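Local structure of protein P47 (Clostridium botulinum, 6EKT) at residues V238-S243 with D405-T410. The protein may form part of a progenitor toxin complex that protects botulinum neurotoxin on its way through the host gut, and resembles tubular lipid-binding proteins. Numbering follows the deposited sequence.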
loop_
_atom_site.group_PDB
_atom_site.type_symbol
_atom_site.label_atom_id
_atom_site.label_comp_id
_atom_site.label_asym_id
_atom_site.label_seq_id
_atom_site.Cartn_x
_atom_site.Cartn_y
_atom_site.Cartn_z
ATOM N N VAL A 238 -1.402 -0.587 -11.132
ATOM C CA VAL A 238 -0.527 -0.287 -9.989
ATOM C C VAL A 238 -1.430 -0.044 -8.770
ATOM O O VAL A 238 -2.527 0.482 -8.904
ATOM C CB VAL A 238 0.391 0.948 -10.255
ATOM C CG1 VAL A 238 1.275 1.269 -9.053
ATOM C CG2 VAL A 238 1.310 0.704 -11.447
ATOM N N GLY A 239 -0.977 -0.453 -7.592
ATOM C CA GLY A 239 -1.745 -0.210 -6.388
ATOM C C GLY A 239 -0.895 -0.140 -5.150
ATOM O O GLY A 239 0.254 -0.579 -5.138
ATOM N N LEU A 240 -1.469 0.416 -4.091
ATOM C CA LEU A 240 -0.841 0.302 -2.800
ATOM C C LEU A 240 -1.898 0.242 -1.713
ATOM O O LEU A 240 -3.008 0.746 -1.889
ATOM C CB LEU A 240 0.192 1.412 -2.564
ATOM C CG LEU A 240 -0.157 2.888 -2.396
ATOM C CD1 LEU A 240 -0.866 3.114 -1.083
ATOM C CD2 LEU A 240 1.113 3.716 -2.378
ATOM N N LEU A 241 -1.529 -0.389 -0.611
ATOM C CA LEU A 241 -2.403 -0.567 0.521
ATOM C C LEU A 241 -1.692 -0.081 1.765
ATOM O O LEU A 241 -0.586 -0.523 2.083
ATOM C CB LEU A 241 -2.801 -2.046 0.671
ATOM C CG LEU A 241 -3.807 -2.391 1.776
ATOM C CD1 LEU A 241 -5.140 -1.681 1.541
ATOM C CD2 LEU A 241 -3.999 -3.918 1.848
ATOM N N ILE A 242 -2.349 0.833 2.467
ATOM C CA ILE A 242 -1.840 1.391 3.724
ATOM C C ILE A 242 -2.629 0.796 4.893
ATOM O O ILE A 242 -3.857 0.742 4.833
ATOM C CB ILE A 242 -1.989 2.929 3.689
ATOM C CG1 ILE A 242 -1.118 3.505 2.569
ATOM C CG2 ILE A 242 -1.580 3.581 5.009
ATOM C CD1 ILE A 242 -1.649 4.810 2.000
ATOM N N SER A 243 -1.938 0.420 5.973
ATOM C CA SER A 243 -2.585 -0.171 7.147
ATOM C C SER A 243 -3.607 0.808 7.770
ATOM O O SER A 243 -3.508 2.036 7.606
ATOM C CB SER A 243 -1.564 -0.562 8.221
ATOM O OG SER A 243 -1.019 0.603 8.857
ATOM N N ASP A 405 1.014 11.581 -5.387
ATOM C CA ASP A 405 2.274 11.684 -4.633
ATOM C C ASP A 405 2.547 10.462 -3.756
ATOM O O ASP A 405 3.679 9.965 -3.734
ATOM C CB ASP A 405 2.349 12.961 -3.785
ATOM C CG ASP A 405 2.380 14.230 -4.623
ATOM O OD1 ASP A 405 2.672 14.191 -5.837
ATOM O OD2 ASP A 405 2.089 15.293 -4.052
ATOM N N LEU A 406 1.522 9.971 -3.057
ATOM C CA LEU A 406 1.683 8.758 -2.247
ATOM C C LEU A 406 2.147 7.582 -3.094
ATOM O O LEU A 406 3.114 6.889 -2.747
ATOM C CB LEU A 406 0.400 8.388 -1.468
ATOM C CG LEU A 406 -0.089 9.345 -0.376
ATOM C CD1 LEU A 406 -1.198 8.693 0.431
ATOM C CD2 LEU A 406 1.019 9.817 0.563
ATOM N N ILE A 407 1.490 7.388 -4.232
ATOM C CA ILE A 407 1.787 6.216 -5.049
ATOM C C ILE A 407 3.161 6.362 -5.753
ATOM O O ILE A 407 3.764 5.361 -6.126
ATOM C CB ILE A 407 0.566 5.817 -5.932
ATOM C CG1 ILE A 407 0.564 4.303 -6.235
ATOM C CG2 ILE A 407 0.442 6.733 -7.136
ATOM C CD1 ILE A 407 -0.733 3.772 -6.833
ATOM N N ASN A 408 3.665 7.605 -5.842
ATOM C CA ASN A 408 4.995 7.904 -6.399
ATOM C C ASN A 408 6.116 8.100 -5.380
ATOM O O ASN A 408 7.271 8.197 -5.765
ATOM C CB ASN A 408 4.937 9.142 -7.303
ATOM C CG ASN A 408 4.226 8.870 -8.603
ATOM O OD1 ASN A 408 4.292 7.767 -9.152
ATOM N ND2 ASN A 408 3.523 9.864 -9.092
ATOM N N ASN A 409 5.779 8.127 -4.093
ATOM C CA ASN A 409 6.738 8.492 -3.038
ATOM C C ASN A 409 7.871 7.488 -2.747
ATOM O O ASN A 409 9.033 7.880 -2.566
ATOM C CB ASN A 409 5.986 8.768 -1.734
ATOM C CG ASN A 409 6.876 9.381 -0.686
ATOM O OD1 ASN A 409 7.259 10.558 -0.781
ATOM N ND2 ASN A 409 7.253 8.579 0.298
ATOM N N THR A 410 7.513 6.207 -2.652
ATOM C CA THR A 410 8.383 5.191 -2.076
ATOM C C THR A 410 8.805 4.154 -3.115
ATOM O O THR A 410 9.992 3.928 -3.296
ATOM C CB THR A 410 7.728 4.544 -0.829
ATOM O OG1 THR A 410 7.501 5.568 0.146
ATOM C CG2 THR A 410 8.626 3.447 -0.210
#
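Leu-240 and Ile-407 form the middle of an apolar contact in which a helix lies on one face of a beta-sheet. The leucine reaches the flank of the helix with one branch: its CD2 methyl stands 3.7 Å from CA of Ile-407 and also touches the carbonyl O of Leu-406. This branch packs against the helix backbone as well as against the side chain of Ile-407, where CD2 is 3.9 Å from CG1. CG1 of the isoleucine lies anti to the backbone N (chi1 -152°), which carries the CD1 methyl down onto the strand, 3.9 Å from CG1 of Val-238. The same CD1 lies 4.1 Å from CA of Gly-239.

Strand 238-242 is an inner strand of the six-stranded antiparallel sheet near the centre of this elongated TULIP-like protein, hydrogen-bonded through its backbone to strands 29-34 and 430-434. Alternation turns Val-238, Leu-240 and Ile-242 to the helix, while Leu-241 faces the other way. The 405-409 part of helix 403-409 crosses strand 238-242 at 95°, the two axes 9.2 Å apart.

At the C-terminal end of the strand, Ile-242 CD1 meets Leu-406 CD1 methyl to methyl at 4.2 Å. Both Leu-406 and Ile-407 also rest on Ile-432 of the adjacent strand.

No hydrogen bond joins the two segments. The amide of Asn-409 is held on the helix side: ND2 donates to Thr-410 OG1 (3.0 Å), a bond tilted 22° from the amide plane, and to Ser-184 OG, and Asn-409 OD1 accepts from the backbone N of Ile-186.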